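Local coordinates for nitroreductase-like family protein (Bacillus cereus, PDB 2I7H) that belongs to the nitroreductase-like family of flavoproteins and holds flavin mononucleotide in a two-chain assembly, at residues Q95-M100 with V160-I165; K64-V69 with R88-P93. All coordinates share one frame; numbering follows the deposited sequence. Where two conformers were deposited one is given.

Interaction 1. Residues Q95-M100 with V160-I165; sequences QIVVYM and VGILHI
Gln-95 lies over the ring of His-164, its partner in a non-hydrogen-bonded pair of two antiparallel central strands. Its CB touches Ile-162 CG2 at 4.1 Å. With CG beside the backbone N (chi1 -77°), the next methylene comes down on the imidazole, CG standing 3.7 Å from the centroid of the His-164 ring in a CH-pi contact displaced toward the rim. A bend at chi2 (92°) then carries CD past ND1 and CE1 of that ring, and the amide plane is turned 66° from the imidazole. At the tip, NE2 hydrogen-bonds to the backbone O of Phe-89.

Val-97 and Ile-162 lie side by side on the same face. On the other, Ile-96 CD1 presses on Ile-165 CD1 at 3.4 Å, tighter than usual. Ile-96 and Leu-163 exchange two backbone bonds. Val-98 N gives a nearly straight bond to Gly-161 O (2.8 Å), whereas Val-98 O receives Val-160 N at 2.8 Å and, weakly, Gly-161 N: a classic beta bulge.

Strand 53-58 flanks 94-101, and strand 132-137 flanks 157-167, making this pair the middle of the antiparallel sheet. Helix 106-129 packs on Val-98 and Val-160 through Thr-116 and Met-120, with the Val-160 side chain about 7 Å from the bound flavin mononucleotide.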
loop_
_atom_site.group_PDB
_atom_site.type_symbol
_atom_site.label_atom_id
_atom_site.label_comp_id
_atom_site.label_asym_id
_atom_site.label_seq_id
_atom_site.Cartn_x
_atom_site.Cartn_y
_atom_site.Cartn_z
ATOM N N GLN A 95 10.448 13.590 -10.309
ATOM C CA GLN A 95 10.495 12.145 -10.052
ATOM C C GLN A 95 10.869 11.926 -8.599
ATOM O O GLN A 95 11.741 12.621 -8.062
ATOM C CB GLN A 95 11.525 11.435 -10.929
ATOM C CG GLN A 95 11.093 11.211 -12.355
ATOM C CD GLN A 95 11.508 12.335 -13.285
ATOM O OE1 GLN A 95 12.511 13.030 -13.050
ATOM N NE2 GLN A 95 10.744 12.507 -14.376
ATOM N N ILE A 96 10.204 10.961 -7.973
ATOM C CA ILE A 96 10.538 10.515 -6.630
ATOM C C ILE A 96 10.873 9.015 -6.610
ATOM O O ILE A 96 10.006 8.171 -6.822
ATOM C CB ILE A 96 9.446 10.875 -5.595
ATOM C CG1 ILE A 96 9.256 12.398 -5.577
ATOM C CG2 ILE A 96 9.889 10.436 -4.196
ATOM C CD1 ILE A 96 8.232 12.887 -4.616
ATOM N N VAL A 97 12.149 8.704 -6.400
ATOM C CA VAL A 97 12.575 7.323 -6.238
ATOM C C VAL A 97 12.304 6.951 -4.770
ATOM O O VAL A 97 12.784 7.613 -3.856
ATOM C CB VAL A 97 14.071 7.115 -6.634
ATOM C CG1 VAL A 97 14.425 5.672 -6.561
ATOM C CG2 VAL A 97 14.394 7.662 -8.036
ATOM N N VAL A 98 11.475 5.947 -4.554
ATOM C CA VAL A 98 11.135 5.507 -3.192
ATOM C C VAL A 98 11.860 4.186 -2.958
ATOM O O VAL A 98 11.701 3.227 -3.733
ATOM C CB VAL A 98 9.619 5.293 -2.997
ATOM C CG1 VAL A 98 9.336 4.765 -1.595
ATOM C CG2 VAL A 98 8.793 6.612 -3.303
ATOM N N TYR A 99 12.670 4.142 -1.909
ATOM C CA TYR A 99 13.464 2.976 -1.648
ATOM C C TYR A 99 13.493 2.635 -0.157
ATOM O O TYR A 99 13.053 3.426 0.690
ATOM C CB TYR A 99 14.886 3.114 -2.261
ATOM C CG TYR A 99 15.728 4.122 -1.587
ATOM C CD1 TYR A 99 15.665 5.478 -1.955
ATOM C CD2 TYR A 99 16.578 3.750 -0.553
ATOM C CE1 TYR A 99 16.435 6.418 -1.316
ATOM C CE2 TYR A 99 17.362 4.688 0.098
ATOM C CZ TYR A 99 17.275 6.023 -0.285
ATOM O OH TYR A 99 18.051 6.949 0.364
HETATM N N MSE A 100 13.991 1.435 0.140
HETATM C CA MSE A 100 14.119 0.941 1.512
HETATM C C MSE A 100 15.350 0.044 1.641
HETATM O O MSE A 100 15.819 -0.530 0.651
HETATM C CB MSE A 100 12.864 0.147 1.941
HETATM C CG MSE A 100 12.613 -1.090 1.073
HETATM SE SE MSE A 100 11.063 -2.070 1.674
HETATM C CE MSE A 100 11.747 -3.814 1.546
ATOM N N VAL A 160 11.232 0.519 -4.449
ATOM C CA VAL A 160 9.820 0.157 -4.471
ATOM C C VAL A 160 9.064 0.798 -5.639
ATOM O O VAL A 160 8.167 0.179 -6.201
ATOM C CB VAL A 160 9.152 0.467 -3.127
ATOM C CG1 VAL A 160 7.755 -0.051 -3.116
ATOM C CG2 VAL A 160 9.994 -0.186 -2.007
ATOM N N GLY A 161 9.442 2.016 -6.015
ATOM C CA GLY A 161 8.816 2.666 -7.140
ATOM C C GLY A 161 9.482 3.971 -7.477
ATOM O O GLY A 161 10.202 4.550 -6.657
ATOM N N ILE A 162 9.276 4.413 -8.718
ATOM C CA ILE A 162 9.614 5.774 -9.102
ATOM C C ILE A 162 8.307 6.460 -9.401
ATOM O O ILE A 162 7.575 6.048 -10.283
ATOM C CB ILE A 162 10.597 5.862 -10.295
ATOM C CG1 ILE A 162 11.848 5.026 -9.989
ATOM C CG2 ILE A 162 10.917 7.374 -10.622
ATOM C CD1 ILE A 162 13.010 5.175 -10.968
ATOM N N LEU A 163 7.996 7.492 -8.633
ATOM C CA LEU A 163 6.780 8.248 -8.860
ATOM C C LEU A 163 7.074 9.426 -9.777
ATOM O O LEU A 163 7.976 10.203 -9.506
ATOM C CB LEU A 163 6.195 8.750 -7.540
ATOM C CG LEU A 163 5.673 7.767 -6.511
ATOM C CD1 LEU A 163 5.855 8.439 -5.179
ATOM C CD2 LEU A 163 4.192 7.447 -6.787
ATOM N N HIS A 164 6.316 9.526 -10.865
ATOM C CA HIS A 164 6.415 10.630 -11.827
ATOM C C HIS A 164 5.226 11.544 -11.593
ATOM O O HIS A 164 4.101 11.087 -11.537
ATOM C CB HIS A 164 6.448 10.107 -13.256
ATOM C CG HIS A 164 7.712 9.367 -13.581
ATOM N ND1 HIS A 164 8.624 9.823 -14.505
ATOM C CD2 HIS A 164 8.219 8.205 -13.096
ATOM C CE1 HIS A 164 9.628 8.967 -14.595
ATOM N NE2 HIS A 164 9.410 7.982 -13.744
ATOM N N ILE A 165 5.488 12.825 -11.416
ATOM C CA ILE A 165 4.524 13.714 -10.779
ATOM C C ILE A 165 4.435 15.043 -11.509
ATOM O O ILE A 165 5.443 15.591 -11.928
ATOM C CB ILE A 165 4.935 14.020 -9.314
ATOM C CG1 ILE A 165 5.209 12.733 -8.545
ATOM C CG2 ILE A 165 3.881 14.885 -8.603
ATOM C CD1 ILE A 165 6.229 12.886 -7.414
#

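Interaction 2. Residues K64-V69 with R88-P93; sequences KLVDAV and RFLSTP
Phe-89 receives three side chains from helix 62-71, and the cross-segment contact is entirely apolar. Leu-65 reaches the edge of the phenyl ring, with CD1 in the ring plane and 3.5 Å from Phe-89 CE2. The Val-69 side chain points back at the phenylalanine, its CG2 meeting the ring obliquely, 4.0 Å from Phe-89 CE2. Val-66 slides past the base of the phenylalanine: with CG1 anti to the backbone N (chi1 167°), CG2 lies beside that N and meets Phe-89 CB at 3.5 Å. That same methyl also touches Leu-90 CD1 at 3.8 Å, the two side chains crossing at about a right angle.

The hydrogen bonds nearby run within each segment or to residues outside the pair. Arg-88 O accepts Thr-92 OG1 at 2.7 Å and Ser-91 N at 3.2 Å from opposite faces of its carbonyl plane, tying Ser-91 and Thr-92 back to Arg-88. Helix 62-71 keeps regular backbone bonds, such as Val-69 N to Leu-65 O, and its Arg-62 adds a polar tie from NH2 to Thr-92 O.

Phe-147 of helix 145-150 also packs on Leu-65 and Val-69. Between the two segments only carbon meets carbon, so the contact depends on close packing and on burying methyl and aromatic surface.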
loop_
_atom_site.group_PDB
_atom_site.type_symbol
_atom_site.label_atom_id
_atom_site.label_comp_id
_atom_site.label_asym_id
_atom_site.label_seq_id
_atom_site.Cartn_x
_atom_site.Cartn_y
_atom_site.Cartn_z
ATOM N N LYS A 64 20.200 14.136 -14.085
ATOM C CA LYS A 64 21.080 13.200 -13.385
ATOM C C LYS A 64 20.447 11.819 -13.336
ATOM O O LYS A 64 21.131 10.821 -13.526
ATOM C CB LYS A 64 21.393 13.677 -11.969
ATOM C CG LYS A 64 22.291 14.859 -11.924
ATOM C CD LYS A 64 23.413 14.610 -10.951
ATOM C CE LYS A 64 24.281 15.842 -10.833
ATOM N NZ LYS A 64 23.589 16.771 -9.926
ATOM N N LEU A 65 19.140 11.796 -13.072
ATOM C CA LEU A 65 18.347 10.581 -13.073
ATOM C C LEU A 65 18.360 9.994 -14.463
ATOM O O LEU A 65 18.572 8.796 -14.626
ATOM C CB LEU A 65 16.893 10.890 -12.700
ATOM C CG LEU A 65 16.090 9.872 -11.888
ATOM C CD1 LEU A 65 14.634 9.874 -12.312
ATOM C CD2 LEU A 65 16.640 8.503 -11.942
ATOM N N VAL A 66 18.102 10.842 -15.457
ATOM C CA VAL A 66 18.125 10.405 -16.846
ATOM C C VAL A 66 19.454 9.747 -17.197
ATOM O O VAL A 66 19.464 8.673 -17.799
ATOM C CB VAL A 66 17.792 11.538 -17.834
ATOM C CG1 VAL A 66 18.139 11.126 -19.254
ATOM C CG2 VAL A 66 16.334 11.877 -17.749
ATOM N N ASP A 67 20.555 10.383 -16.809
ATOM C CA ASP A 67 21.886 9.859 -17.085
ATOM C C ASP A 67 22.063 8.453 -16.469
ATOM O O ASP A 67 22.539 7.535 -17.133
ATOM C CB ASP A 67 22.972 10.849 -16.619
ATOM C CG ASP A 67 23.078 12.099 -17.520
ATOM O OD1 ASP A 67 22.377 12.187 -18.558
ATOM O OD2 ASP A 67 23.879 13.004 -17.186
ATOM N N ALA A 68 21.637 8.291 -15.218
ATOM C CA ALA A 68 21.612 6.986 -14.555
ATOM C C ALA A 68 20.729 5.968 -15.297
ATOM O O ALA A 68 21.138 4.821 -15.493
ATOM C CB ALA A 68 21.218 7.126 -13.088
ATOM N N VAL A 69 19.557 6.394 -15.761
ATOM C CA VAL A 69 18.685 5.497 -16.523
ATOM C C VAL A 69 19.371 5.002 -17.799
ATOM O O VAL A 69 19.417 3.797 -18.068
ATOM C CB VAL A 69 17.309 6.142 -16.902
ATOM C CG1 VAL A 69 16.537 5.194 -17.810
ATOM C CG2 VAL A 69 16.485 6.453 -15.654
ATOM N N ARG A 88 10.709 12.371 -22.076
ATOM C CA ARG A 88 9.611 12.156 -21.138
ATOM C C ARG A 88 9.945 12.606 -19.708
ATOM O O ARG A 88 9.156 13.286 -19.058
ATOM C CB ARG A 88 9.202 10.693 -21.121
ATOM C CG ARG A 88 7.736 10.516 -20.922
ATOM C CD ARG A 88 7.396 9.523 -19.835
ATOM N NE ARG A 88 7.980 8.196 -20.015
ATOM C CZ ARG A 88 8.593 7.509 -19.051
ATOM N NH1 ARG A 88 8.730 8.012 -17.834
ATOM N NH2 ARG A 88 9.072 6.308 -19.306
ATOM N N PHE A 89 11.108 12.203 -19.222
ATOM C CA PHE A 89 11.536 12.521 -17.866
ATOM C C PHE A 89 11.724 14.032 -17.720
ATOM O O PHE A 89 11.608 14.600 -16.630
ATOM C CB PHE A 89 12.874 11.826 -17.571
ATOM C CG PHE A 89 12.751 10.445 -17.024
ATOM C CD1 PHE A 89 12.084 9.455 -17.727
ATOM C CD2 PHE A 89 13.360 10.112 -15.813
ATOM C CE1 PHE A 89 11.988 8.163 -17.225
ATOM C CE2 PHE A 89 13.283 8.815 -15.317
ATOM C CZ PHE A 89 12.590 7.834 -16.029
ATOM N N LEU A 90 12.062 14.670 -18.829
ATOM C CA LEU A 90 12.414 16.072 -18.814
ATOM C C LEU A 90 11.198 16.980 -19.033
ATOM O O LEU A 90 11.292 18.209 -18.874
ATOM C CB LEU A 90 13.531 16.323 -19.829
ATOM C CG LEU A 90 14.962 16.321 -19.259
ATOM C CD1 LEU A 90 15.173 15.471 -18.052
ATOM C CD2 LEU A 90 15.993 15.970 -20.299
ATOM N N SER A 91 10.064 16.369 -19.396
ATOM C CA SER A 91 8.770 17.067 -19.431
ATOM C C SER A 91 7.854 16.537 -18.339
ATOM O O SER A 91 6.622 16.595 -18.445
ATOM C CB SER A 91 8.105 16.983 -20.817
ATOM O OG SER A 91 8.202 15.676 -21.340
ATOM N N THR A 92 8.483 15.994 -17.298
ATOM C CA THR A 92 7.816 15.552 -16.084
ATOM C C THR A 92 8.432 16.374 -14.969
ATOM O O THR A 92 9.643 16.305 -14.763
ATOM C CB THR A 92 8.044 14.050 -15.840
ATOM O OG1 THR A 92 7.503 13.313 -16.940
ATOM C CG2 THR A 92 7.388 13.573 -14.538
ATOM N N PRO A 93 7.625 17.214 -14.301
ATOM C CA PRO A 93 8.150 18.130 -13.272
ATOM C C PRO A 93 9.009 17.520 -12.143
ATOM O O PRO A 93 9.954 18.160 -11.688
ATOM C CB PRO A 93 6.872 18.791 -12.696
ATOM C CG PRO A 93 5.921 18.751 -13.787
ATOM C CD PRO A 93 6.186 17.437 -14.525
#

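In the fold
The two contacts come in series along the chain: interaction 2 pairs helix 62-71 with the end of helix 75-90, and the chain then enters strand 94-101, half of interaction 1. Their centres lie 12 Å apart, interaction 1 near the centre of the chain and interaction 2 about 15 Å from it. They touch directly. His-164 and Phe-89 meet edge-to-face, CE1 of the histidine lying 3.5 Å from CZ of the phenylalanine, while Pro-93 packs against Ile-165. The helix pair is thus joined to the central sheet through Phe-89, and both contacts belong to one nitroreductase-family unit whose sheet also lies close to the flavin mononucleotide.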